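Local coordinates for HMG-CoA Lyase (Bacillus subtilis subsp. subtilis, PDB 1YDO), which belongs to the HMG-CoA lyase-like proteins, which are built on a TIM-barrel fold, at residues Ser103-His108 / Phe146-Glu151; Tyr44-Ser49 / Ala78-Asn83; Gly13-Leu18 / Pro57-Ala62. All blocks are in the same frame, centred on the assembly; numbering follows the deposited sequence.

Contact 1 (Ser103-His108 / Phe146-Glu151); sequences SASETH and FGCPYE
Glu151 meets the start of helix 106-110 with a single carboxylate oxygen. Its OE1 accepts from the hydroxyl of Thr107, OG1 to OE1 2.7 Å, and from the backbone amide of the same residue, Thr107 N to Glu151 OE1 2.9 Å and nearly straight at 171°. OE1 offers Thr107 OG1 its anti lone pair, on the side away from OE2, whereas the amide comes in on that side from 32° out of the carboxylate plane. With CG beside its own backbone N (chi1 -59°) and the chain extended beyond it, Glu151 reaches across to this first turn. A water donates to OE2 and accepts from Glu106 N (water O to N 2.9 Å), so OE1 meets the helix start directly and OE2 through water. The side chain of Glu106 itself turns off to Thr117.

Ser105 completes the cap: its OG accepts from His108 N at 2.9 Å. Beside it lies Cys148 SG, which accepts from the amides of Tyr150 and Glu151 within its own loop and also touches His108 CB at 3.8 Å. Further out, Thr107 CG2 rests against Tyr150 CB at 3.6 Å. The edge of the Tyr150 ring abuts His108 CA, while Pro149 CG sits over one ring face.

This is an N-capped helix whose first amides are met by an acidic side chain, a negative group that would probably interact favourably with the helix dipole; it joins the start of helix 106-110, just after strand 97-103, to the loop after strand 137-143, the neighbouring strand in the parallel sheet of a TIM barrel.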
ATOM      1  N   SER A 103       8.395  -0.221  25.025  1.00 49.36           N
ATOM      2  CA  SER A 103       8.691   0.771  24.013  1.00 48.73           C
ATOM      3  C   SER A 103      10.165   1.174  24.008  1.00 48.92           C
ATOM      4  O   SER A 103      10.828   1.187  25.050  1.00 49.03           O
ATOM      5  CB  SER A 103       7.813   2.002  24.230  1.00 48.26           C
ATOM      6  OG  SER A 103       8.104   3.012  23.273  1.00 47.23           O
ATOM      7  N   ALA A 104      10.671   1.485  22.819  1.00 49.15           N
ATOM      8  CA  ALA A 104      12.055   1.916  22.658  1.00 49.29           C
ATOM      9  C   ALA A 104      12.155   3.346  23.187  1.00 49.90           C
ATOM     10  O   ALA A 104      13.155   3.735  23.793  1.00 48.13           O
ATOM     11  CB  ALA A 104      12.442   1.870  21.189  1.00 49.23           C
ATOM     12  N   SER A 105      11.099   4.119  22.937  1.00 51.55           N
ATOM     13  CA  SER A 105      11.004   5.505  23.382  1.00 52.51           C
ATOM     14  C   SER A 105      10.645   5.544  24.864  1.00 54.47           C
ATOM     15  O   SER A 105       9.708   4.867  25.309  1.00 54.24           O
ATOM     16  CB  SER A 105       9.935   6.249  22.582  1.00 50.67           C
ATOM     17  OG  SER A 105       9.269   7.197  23.390  1.00 47.63           O
ATOM     18  N   GLU A 106      11.388   6.334  25.633  1.00 56.54           N
ATOM     19  CA  GLU A 106      11.129   6.447  27.066  1.00 58.31           C
ATOM     20  C   GLU A 106       9.740   7.040  27.292  1.00 58.24           C
ATOM     21  O   GLU A 106       8.934   6.493  28.041  1.00 57.59           O
ATOM     22  CB  GLU A 106      12.182   7.349  27.721  1.00 61.02           C
ATOM     23  CG  GLU A 106      12.246   7.232  29.244  1.00 64.37           C
ATOM     24  CD  GLU A 106      13.075   6.054  29.703  1.00 67.20           C
ATOM     25  OE1 GLU A 106      12.875   5.598  30.859  1.00 69.80           O
ATOM     26  OE2 GLU A 106      13.938   5.588  28.918  1.00 67.20           O
ATOM     27  N   THR A 107       9.472   8.162  26.625  1.00 58.77           N
ATOM     28  CA  THR A 107       8.193   8.854  26.759  1.00 58.62           C
ATOM     29  C   THR A 107       7.010   7.952  26.435  1.00 58.69           C
ATOM     30  O   THR A 107       6.035   7.908  27.183  1.00 57.18           O
ATOM     31  CB  THR A 107       8.141  10.091  25.849  1.00 58.38           C
ATOM     32  OG1 THR A 107       9.322  10.874  26.055  1.00 58.39           O
ATOM     33  CG2 THR A 107       6.917  10.942  26.171  1.00 57.36           C
ATOM     34  N   HIS A 108       7.100   7.236  25.318  1.00 59.84           N
ATOM     35  CA  HIS A 108       6.033   6.337  24.906  1.00 60.80           C
ATOM     36  C   HIS A 108       5.842   5.221  25.920  1.00 61.67           C
ATOM     37  O   HIS A 108       4.722   4.872  26.280  1.00 61.31           O
ATOM     38  CB  HIS A 108       6.336   5.713  23.540  1.00 60.05           C
ATOM     39  CG  HIS A 108       5.244   4.820  23.033  1.00 59.26           C
ATOM     40  ND1 HIS A 108       3.981   5.291  22.723  1.00 59.49           N
ATOM     41  CD2 HIS A 108       5.215   3.495  22.783  1.00 58.40           C
ATOM     42  CE1 HIS A 108       3.232   4.293  22.304  1.00 57.73           C
ATOM     43  NE2 HIS A 108       3.954   3.188  22.329  1.00 58.36           N
ATOM     44  N   PHE A 146      10.621   2.942  14.866  1.00 42.38           N
ATOM     45  CA  PHE A 146      10.756   3.783  13.675  1.00 43.06           C
ATOM     46  C   PHE A 146      10.197   5.179  13.910  1.00 44.74           C
ATOM     47  O   PHE A 146       9.693   5.812  12.984  1.00 45.57           O
ATOM     48  CB  PHE A 146      10.023   3.155  12.492  1.00 40.64           C
ATOM     49  CG  PHE A 146      10.679   1.925  11.963  1.00 38.84           C
ATOM     50  CD1 PHE A 146      11.873   2.012  11.271  1.00 37.73           C
ATOM     51  CD2 PHE A 146      10.109   0.669  12.168  1.00 39.44           C
ATOM     52  CE1 PHE A 146      12.495   0.863  10.791  1.00 37.48           C
ATOM     53  CE2 PHE A 146      10.726  -0.493  11.691  1.00 38.12           C
ATOM     54  CZ  PHE A 146      11.920  -0.393  11.003  1.00 36.90           C
ATOM     55  N   GLY A 147      10.283   5.654  15.148  1.00 45.85           N
ATOM     56  CA  GLY A 147       9.776   6.975  15.444  1.00 46.92           C
ATOM     57  C   GLY A 147       8.732   6.910  16.530  1.00 48.16           C
ATOM     58  O   GLY A 147       7.990   5.933  16.627  1.00 47.92           O
ATOM     59  N   CYS A 148       8.672   7.961  17.342  1.00 49.98           N
ATOM     60  CA  CYS A 148       7.726   8.045  18.445  1.00 51.91           C
ATOM     61  C   CYS A 148       6.694   9.143  18.239  1.00 52.13           C
ATOM     62  O   CYS A 148       6.992  10.193  17.680  1.00 53.12           O
ATOM     63  CB  CYS A 148       8.487   8.305  19.752  1.00 53.64           C
ATOM     64  SG  CYS A 148       7.440   8.473  21.236  1.00 57.60           S
ATOM     65  N   PRO A 149       5.459   8.912  18.692  1.00 52.32           N
ATOM     66  CA  PRO A 149       4.426   9.935  18.531  1.00 53.56           C
ATOM     67  C   PRO A 149       4.700  11.148  19.438  1.00 54.83           C
ATOM     68  O   PRO A 149       4.171  12.247  19.226  1.00 55.49           O
ATOM     69  CB  PRO A 149       3.148   9.187  18.917  1.00 52.61           C
ATOM     70  CG  PRO A 149       3.624   8.216  19.938  1.00 51.97           C
ATOM     71  CD  PRO A 149       4.904   7.697  19.315  1.00 52.21           C
ATOM     72  N   TYR A 150       5.542  10.932  20.442  1.00 54.94           N
ATOM     73  CA  TYR A 150       5.891  11.968  21.402  1.00 55.01           C
ATOM     74  C   TYR A 150       7.307  12.496  21.179  1.00 55.38           C
ATOM     75  O   TYR A 150       7.508  13.697  20.984  1.00 56.05           O
ATOM     76  CB  TYR A 150       5.774  11.412  22.818  1.00 54.70           C
ATOM     77  CG  TYR A 150       4.421  10.805  23.139  1.00 54.63           C
ATOM     78  CD1 TYR A 150       4.328   9.551  23.732  1.00 53.31           C
ATOM     79  CD2 TYR A 150       3.238  11.510  22.896  1.00 55.05           C
ATOM     80  CE1 TYR A 150       3.108   9.012  24.085  1.00 53.17           C
ATOM     81  CE2 TYR A 150       2.003  10.981  23.247  1.00 54.63           C
ATOM     82  CZ  TYR A 150       1.953   9.727  23.846  1.00 54.98           C
ATOM     83  OH  TYR A 150       0.749   9.207  24.244  1.00 55.79           O
ATOM     84  N   GLU A 151       8.287  11.601  21.204  1.00 54.60           N
ATOM     85  CA  GLU A 151       9.670  12.004  21.009  1.00 55.18           C
ATOM     86  C   GLU A 151       9.990  12.189  19.538  1.00 56.53           C
ATOM     87  O   GLU A 151      11.082  12.616  19.179  1.00 55.92           O
ATOM     88  CB  GLU A 151      10.617  10.968  21.607  1.00 53.46           C
ATOM     89  CG  GLU A 151      10.417  10.747  23.082  1.00 51.05           C
ATOM     90  CD  GLU A 151      11.508   9.902  23.691  1.00 50.48           C
ATOM     91  OE1 GLU A 151      11.387   9.551  24.881  1.00 50.93           O
ATOM     92  OE2 GLU A 151      12.488   9.594  22.984  1.00 51.10           O
TER
HETATM   93  O   HOH W   1      13.637   7.584  24.219  1.00 30.41           O

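Contact 2 (Tyr44-Ser49 / Ala78-Asn83); sequences YIEITS and AALVPN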
ATOM      1  N   TYR A  44       0.680 -19.237  13.249  1.00 34.39           N
ATOM      2  CA  TYR A  44       0.891 -18.449  14.453  1.00 34.19           C
ATOM      3  C   TYR A  44      -0.250 -17.459  14.611  1.00 34.64           C
ATOM      4  O   TYR A  44      -0.591 -16.758  13.669  1.00 35.39           O
ATOM      5  CB  TYR A  44       2.217 -17.719  14.343  1.00 33.63           C
ATOM      6  CG  TYR A  44       2.592 -16.938  15.566  1.00 34.74           C
ATOM      7  CD1 TYR A  44       2.014 -15.699  15.829  1.00 34.50           C
ATOM      8  CD2 TYR A  44       3.578 -17.408  16.432  1.00 36.10           C
ATOM      9  CE1 TYR A  44       2.417 -14.937  16.920  1.00 36.93           C
ATOM     10  CE2 TYR A  44       3.990 -16.655  17.524  1.00 37.35           C
ATOM     11  CZ  TYR A  44       3.409 -15.413  17.759  1.00 37.93           C
ATOM     12  OH  TYR A  44       3.847 -14.630  18.806  1.00 39.67           O
ATOM     13  N   ILE A  45      -0.837 -17.401  15.804  1.00 35.13           N
ATOM     14  CA  ILE A  45      -1.959 -16.509  16.047  1.00 34.12           C
ATOM     15  C   ILE A  45      -2.017 -15.990  17.476  1.00 35.01           C
ATOM     16  O   ILE A  45      -2.160 -16.783  18.398  1.00 36.48           O
ATOM     17  CB  ILE A  45      -3.275 -17.234  15.823  1.00 31.61           C
ATOM     18  CG1 ILE A  45      -3.315 -17.875  14.447  1.00 29.88           C
ATOM     19  CG2 ILE A  45      -4.414 -16.269  16.009  1.00 33.56           C
ATOM     20  CD1 ILE A  45      -4.633 -18.563  14.167  1.00 29.67           C
ATOM     21  N   GLU A  46      -1.916 -14.678  17.676  1.00 34.52           N
ATOM     22  CA  GLU A  46      -2.040 -14.161  19.031  1.00 34.81           C
ATOM     23  C   GLU A  46      -3.526 -14.122  19.362  1.00 35.23           C
ATOM     24  O   GLU A  46      -4.195 -13.137  19.072  1.00 36.19           O
ATOM     25  CB  GLU A  46      -1.495 -12.759  19.139  1.00 34.27           C
ATOM     26  CG  GLU A  46      -0.021 -12.683  19.015  1.00 37.29           C
ATOM     27  CD  GLU A  46       0.525 -11.365  19.544  1.00 40.24           C
ATOM     28  OE1 GLU A  46       1.741 -11.104  19.372  1.00 42.50           O
ATOM     29  OE2 GLU A  46      -0.259 -10.588  20.137  1.00 39.16           O
ATOM     30  N   ILE A  47      -4.044 -15.181  19.970  1.00 34.98           N
ATOM     31  CA  ILE A  47      -5.460 -15.240  20.292  1.00 33.06           C
ATOM     32  C   ILE A  47      -5.976 -14.110  21.170  1.00 32.52           C
ATOM     33  O   ILE A  47      -7.120 -13.689  21.019  1.00 33.22           O
ATOM     34  CB  ILE A  47      -5.804 -16.559  20.971  1.00 33.71           C
ATOM     35  CG1 ILE A  47      -4.995 -16.697  22.260  1.00 34.57           C
ATOM     36  CG2 ILE A  47      -5.505 -17.718  20.038  1.00 32.88           C
ATOM     37  CD1 ILE A  47      -5.371 -17.908  23.080  1.00 34.75           C
ATOM     38  N   THR A  48      -5.151 -13.610  22.083  1.00 32.21           N
ATOM     39  CA  THR A  48      -5.600 -12.538  22.970  1.00 33.11           C
ATOM     40  C   THR A  48      -4.477 -11.935  23.799  1.00 34.36           C
ATOM     41  O   THR A  48      -3.310 -12.308  23.657  1.00 35.08           O
ATOM     42  CB  THR A  48      -6.639 -13.048  23.957  1.00 32.99           C
ATOM     43  OG1 THR A  48      -7.061 -11.979  24.814  1.00 33.68           O
ATOM     44  CG2 THR A  48      -6.034 -14.155  24.812  1.00 32.86           C
ATOM     45  N   SER A  49      -4.851 -11.002  24.675  1.00 35.23           N
ATOM     46  CA  SER A  49      -3.907 -10.324  25.562  1.00 36.27           C
ATOM     47  C   SER A  49      -4.320 -10.508  27.011  1.00 38.08           C
ATOM     48  O   SER A  49      -5.503 -10.408  27.345  1.00 38.46           O
ATOM     49  CB  SER A  49      -3.844  -8.825  25.250  1.00 35.33           C
ATOM     50  OG  SER A  49      -3.261  -8.100  26.319  1.00 30.77           O
ATOM     51  N   ALA A  78      -0.334 -17.721  20.595  1.00 31.99           N
ATOM     52  CA  ALA A  78       0.363 -16.835  21.512  1.00 33.71           C
ATOM     53  C   ALA A  78      -0.567 -15.788  22.110  1.00 33.68           C
ATOM     54  O   ALA A  78      -1.662 -15.543  21.601  1.00 35.18           O
ATOM     55  CB  ALA A  78       1.536 -16.148  20.789  1.00 30.91           C
ATOM     56  N   ALA A  79      -0.118 -15.168  23.191  1.00 32.34           N
ATOM     57  CA  ALA A  79      -0.893 -14.131  23.845  1.00 31.72           C
ATOM     58  C   ALA A  79       0.053 -13.088  24.412  1.00 32.02           C
ATOM     59  O   ALA A  79       1.208 -13.372  24.720  1.00 31.86           O
ATOM     60  CB  ALA A  79      -1.712 -14.727  24.938  1.00 30.53           C
ATOM     61  N   LEU A  80      -0.438 -11.872  24.536  1.00 31.89           N
ATOM     62  CA  LEU A  80       0.385 -10.829  25.074  1.00 34.17           C
ATOM     63  C   LEU A  80       0.450 -11.019  26.586  1.00 35.96           C
ATOM     64  O   LEU A  80      -0.574 -11.229  27.222  1.00 36.22           O
ATOM     65  CB  LEU A  80      -0.227  -9.477  24.761  1.00 33.92           C
ATOM     66  CG  LEU A  80       0.793  -8.336  24.761  1.00 32.98           C
ATOM     67  CD1 LEU A  80       1.728  -8.501  23.580  1.00 32.20           C
ATOM     68  CD2 LEU A  80       0.065  -7.027  24.678  1.00 33.28           C
ATOM     69  N   VAL A  81       1.648 -10.958  27.165  1.00 38.17           N
ATOM     70  CA  VAL A  81       1.784 -11.110  28.609  1.00 38.95           C
ATOM     71  C   VAL A  81       2.486  -9.907  29.204  1.00 38.70           C
ATOM     72  O   VAL A  81       3.662  -9.689  28.973  1.00 36.92           O
ATOM     73  CB  VAL A  81       2.563 -12.380  28.963  1.00 40.78           C
ATOM     74  CG1 VAL A  81       2.719 -12.506  30.498  1.00 41.58           C
ATOM     75  CG2 VAL A  81       1.837 -13.587  28.415  1.00 40.29           C
ATOM     76  N   PRO A  82       1.766  -9.130  30.016  1.00 40.24           N
ATOM     77  CA  PRO A  82       2.300  -7.927  30.653  1.00 41.55           C
ATOM     78  C   PRO A  82       3.291  -8.154  31.775  1.00 42.78           C
ATOM     79  O   PRO A  82       4.223  -7.369  31.948  1.00 42.65           O
ATOM     80  CB  PRO A  82       1.044  -7.222  31.135  1.00 42.16           C
ATOM     81  CG  PRO A  82       0.211  -8.399  31.604  1.00 42.35           C
ATOM     82  CD  PRO A  82       0.393  -9.404  30.486  1.00 40.84           C
ATOM     83  N   ASN A  83       3.088  -9.223  32.540  1.00 44.94           N
ATOM     84  CA  ASN A  83       3.969  -9.543  33.671  1.00 46.56           C
ATOM     85  C   ASN A  83       3.664 -10.917  34.275  1.00 47.92           C
ATOM     86  O   ASN A  83       2.764 -11.615  33.820  1.00 47.29           O
ATOM     87  CB  ASN A  83       3.848  -8.443  34.731  1.00 44.86           C
ATOM     88  CG  ASN A  83       2.405  -8.013  34.956  1.00 44.87           C
ATOM     89  OD1 ASN A  83       2.105  -6.817  35.044  1.00 42.61           O
ATOM     90  ND2 ASN A  83       1.503  -8.991  35.070  1.00 44.36           N
TER
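Ala78 packs its methyl group against the phenol end of Tyr44, nearest OH and CZ, where two parallel strands meet, the β-strands 44-49 and 76-80 of a β-α-β unit in the barrel wall, linked through helix 62-68. Of all residues here, Ala78 buries the largest area. Its CB lies 3.4 Å from Tyr44 OH and 3.6 Å from Tyr44 CZ. The tyrosine places CG anti to the backbone N (chi1 -176°), which carries its ring to this methyl, and its hydroxyl continues to Glu97 of strand 97-103, on the far side of strand 76-80. The backbone of Ala78 is used at both ends: its amide donates to Ile45 O at 3.0 Å, and its own carbonyl oxygen makes a CH...O contact with Glu46 CA.

Leu80 comes second. It pairs with Ser49, and the two side chains lie on the sheet face that also carries Glu46 and Ala78; Leu80 CB touches both CB and OG of Ser49, each at 3.7 Å. That hydroxyl is itself bonded to Val51 N. Glu46, on the same face, forms a salt bridge through OE2 with Arg15.

Ser49 is third in buried area. Just before it, the carbonyl oxygen of Thr48 receives a hydrogen bond from the backbone amide of Leu80, with Leu80 N 3.0 Å from Thr48 O.

Contact 3 (Gly13-Leu18 / Pro57-Ala62); sequences GPRDGL and PALRDA
Leu59 reaches across to the short helix 13-17 with both of its methyl groups, which pack on side chains and on backbone carbonyls alike. Among the side chains, CD2 of Leu59 lies 4.0 Å from Leu18 CB. CD1 is 4.3 Å from CG of Arg15, whose side chain starts away from the loop. The leucine sets CG beside its backbone N (chi1 -68°) and extends beyond it, which directs CD1 towards Arg15 and CD2 towards Pro14 and Leu18.

A second group of contacts sets methyls against backbone carbonyls. Leu59 CD2 approaches Pro14 O at 3.6 Å, and CD1 stands 3.7 Å from Arg15 O. Ala58 CB takes a similar place beside Leu18 O, also at 3.7 Å.

The polar interactions stay within each partner or lead elsewhere. Arg15 NH2 forms a salt bridge with Asp16 OD2 at 3.0 Å. Within the wider pi-type turn, Leu18 N bonds to Gly13 O. On the other segment, Asp61 forms a salt bridge with Lys30 of helix 27-38, which also donates to Ala58 O.

With no hydrogen bond between the two segments, their fit rests on van der Waals contact, while the charged groups are paired within their own segment or with other parts of the fold.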
ATOM      1  N   GLY A  13      -4.443 -10.194  14.560  1.00 27.61           N
ATOM      2  CA  GLY A  13      -5.735  -9.544  14.496  1.00 28.22           C
ATOM      3  C   GLY A  13      -6.606  -9.721  15.723  1.00 29.14           C
ATOM      4  O   GLY A  13      -7.118  -8.741  16.296  1.00 27.10           O
ATOM      5  N   PRO A  14      -6.802 -10.972  16.159  1.00 30.99           N
ATOM      6  CA  PRO A  14      -7.635 -11.207  17.339  1.00 31.89           C
ATOM      7  C   PRO A  14      -7.135 -10.468  18.569  1.00 33.53           C
ATOM      8  O   PRO A  14      -7.838 -10.358  19.564  1.00 36.13           O
ATOM      9  CB  PRO A  14      -7.593 -12.721  17.498  1.00 30.38           C
ATOM     10  CG  PRO A  14      -6.290 -13.094  16.908  1.00 31.97           C
ATOM     11  CD  PRO A  14      -6.201 -12.225  15.679  1.00 30.01           C
ATOM     12  N   ARG A  15      -5.923  -9.941  18.507  1.00 35.71           N
ATOM     13  CA  ARG A  15      -5.417  -9.236  19.659  1.00 36.82           C
ATOM     14  C   ARG A  15      -5.221  -7.761  19.364  1.00 37.51           C
ATOM     15  O   ARG A  15      -6.074  -6.941  19.726  1.00 37.17           O
ATOM     16  CB  ARG A  15      -4.117  -9.867  20.130  1.00 37.53           C
ATOM     17  CG  ARG A  15      -3.658  -9.353  21.468  1.00 38.68           C
ATOM     18  CD  ARG A  15      -2.258  -8.802  21.331  1.00 40.98           C
ATOM     19  NE  ARG A  15      -2.225  -7.360  21.099  1.00 39.69           N
ATOM     20  CZ  ARG A  15      -1.201  -6.715  20.545  1.00 38.50           C
ATOM     21  NH1 ARG A  15      -0.122  -7.380  20.149  1.00 36.25           N
ATOM     22  NH2 ARG A  15      -1.249  -5.400  20.409  1.00 39.08           N
ATOM     23  N   ASP A  16      -4.113  -7.424  18.700  1.00 38.29           N
ATOM     24  CA  ASP A  16      -3.800  -6.025  18.353  1.00 38.72           C
ATOM     25  C   ASP A  16      -4.924  -5.401  17.525  1.00 37.52           C
ATOM     26  O   ASP A  16      -5.133  -4.188  17.559  1.00 36.16           O
ATOM     27  CB  ASP A  16      -2.486  -5.942  17.563  1.00 40.25           C
ATOM     28  CG  ASP A  16      -1.865  -4.545  17.599  1.00 41.21           C
ATOM     29  OD1 ASP A  16      -0.799  -4.340  16.979  1.00 41.17           O
ATOM     30  OD2 ASP A  16      -2.444  -3.647  18.254  1.00 44.07           O
ATOM     31  N   GLY A  17      -5.653  -6.241  16.800  1.00 36.96           N
ATOM     32  CA  GLY A  17      -6.742  -5.737  15.998  1.00 37.13           C
ATOM     33  C   GLY A  17      -7.996  -5.488  16.795  1.00 36.69           C
ATOM     34  O   GLY A  17      -8.567  -4.403  16.743  1.00 36.86           O
ATOM     35  N   LEU A  18      -8.429  -6.476  17.557  1.00 37.78           N
ATOM     36  CA  LEU A  18      -9.654  -6.288  18.322  1.00 40.09           C
ATOM     37  C   LEU A  18      -9.555  -5.260  19.449  1.00 41.66           C
ATOM     38  O   LEU A  18     -10.524  -4.550  19.721  1.00 40.59           O
ATOM     39  CB  LEU A  18     -10.141  -7.636  18.855  1.00 38.32           C
ATOM     40  CG  LEU A  18     -11.201  -8.345  17.995  1.00 37.71           C
ATOM     41  CD1 LEU A  18     -11.125  -7.935  16.536  1.00 36.96           C
ATOM     42  CD2 LEU A  18     -11.014  -9.834  18.135  1.00 37.94           C
ATOM     43  N   PRO A  57     -10.708  -3.436  27.885  1.00 50.89           N
ATOM     44  CA  PRO A  57     -12.078  -3.934  28.004  1.00 51.97           C
ATOM     45  C   PRO A  57     -12.575  -4.717  26.800  1.00 52.95           C
ATOM     46  O   PRO A  57     -13.462  -5.559  26.935  1.00 53.70           O
ATOM     47  CB  PRO A  57     -12.882  -2.664  28.259  1.00 51.22           C
ATOM     48  CG  PRO A  57     -12.100  -1.625  27.514  1.00 50.56           C
ATOM     49  CD  PRO A  57     -10.685  -1.964  27.899  1.00 50.24           C
ATOM     50  N   ALA A  58     -12.002  -4.449  25.630  1.00 54.00           N
ATOM     51  CA  ALA A  58     -12.405  -5.145  24.410  1.00 54.88           C
ATOM     52  C   ALA A  58     -11.936  -6.597  24.427  1.00 55.36           C
ATOM     53  O   ALA A  58     -12.430  -7.438  23.675  1.00 55.64           O
ATOM     54  CB  ALA A  58     -11.837  -4.430  23.190  1.00 55.59           C
ATOM     55  N   LEU A  59     -10.984  -6.888  25.296  1.00 56.26           N
ATOM     56  CA  LEU A  59     -10.469  -8.236  25.388  1.00 57.17           C
ATOM     57  C   LEU A  59     -10.506  -8.737  26.828  1.00 57.15           C
ATOM     58  O   LEU A  59      -9.577  -9.389  27.292  1.00 57.55           O
ATOM     59  CB  LEU A  59      -9.040  -8.272  24.837  1.00 56.92           C
ATOM     60  CG  LEU A  59      -8.864  -8.027  23.329  1.00 56.32           C
ATOM     61  CD1 LEU A  59      -7.373  -7.949  22.993  1.00 57.12           C
ATOM     62  CD2 LEU A  59      -9.526  -9.153  22.538  1.00 55.25           C
ATOM     63  N   ARG A  60     -11.588  -8.429  27.534  1.00 57.61           N
ATOM     64  CA  ARG A  60     -11.718  -8.870  28.916  1.00 58.36           C
ATOM     65  C   ARG A  60     -11.957 -10.368  29.008  1.00 58.56           C
ATOM     66  O   ARG A  60     -11.809 -10.965  30.076  1.00 58.99           O
ATOM     67  CB  ARG A  60     -12.851  -8.115  29.615  1.00 58.32           C
ATOM     68  CG  ARG A  60     -14.122  -7.977  28.808  1.00 59.19           C
ATOM     69  CD  ARG A  60     -15.047  -6.951  29.458  1.00 60.45           C
ATOM     70  NE  ARG A  60     -16.165  -6.535  28.593  1.00 63.57           N
ATOM     71  CZ  ARG A  60     -17.270  -7.249  28.356  1.00 62.81           C
ATOM     72  NH1 ARG A  60     -17.434  -8.442  28.919  1.00 61.01           N
ATOM     73  NH2 ARG A  60     -18.216  -6.766  27.555  1.00 61.91           N
ATOM     74  N   ASP A  61     -12.304 -10.974  27.875  1.00 58.25           N
ATOM     75  CA  ASP A  61     -12.574 -12.406  27.827  1.00 57.35           C
ATOM     76  C   ASP A  61     -11.367 -13.223  27.416  1.00 56.26           C
ATOM     77  O   ASP A  61     -11.506 -14.312  26.863  1.00 55.67           O
ATOM     78  CB  ASP A  61     -13.748 -12.690  26.876  1.00 58.20           C
ATOM     79  CG  ASP A  61     -13.553 -12.086  25.491  1.00 57.54           C
ATOM     80  OD1 ASP A  61     -14.532 -12.096  24.715  1.00 55.30           O
ATOM     81  OD2 ASP A  61     -12.435 -11.614  25.185  1.00 58.43           O
ATOM     82  N   ALA A  62     -10.182 -12.707  27.711  1.00 55.54           N
ATOM     83  CA  ALA A  62      -8.953 -13.399  27.343  1.00 56.41           C
ATOM     84  C   ALA A  62      -8.924 -14.858  27.801  1.00 56.44           C
ATOM     85  O   ALA A  62      -8.796 -15.769  26.981  1.00 56.82           O
ATOM     86  CB  ALA A  62      -7.743 -12.655  27.907  1.00 56.08           C
TER

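Overall arrangement
From the N terminus, the chain first passes through helix 13-17, then strand 44-49, before the loop at 57-62 returns to that helix and closes contact 3. Strand 76-80 follows and closes contact 2 on strand 44-49, so the two loops cross rather than nest. The two contacts also touch, their centres about 9 Å apart. Contact 1 opens only afterwards, in series, and closes when the loop after strand 137-143 reaches the helix following strand 97-103. Its centre lies about 22 Å from that of contact 2. Together the contacts tie strand to strand and, twice, a short helix to a loop around one barrel.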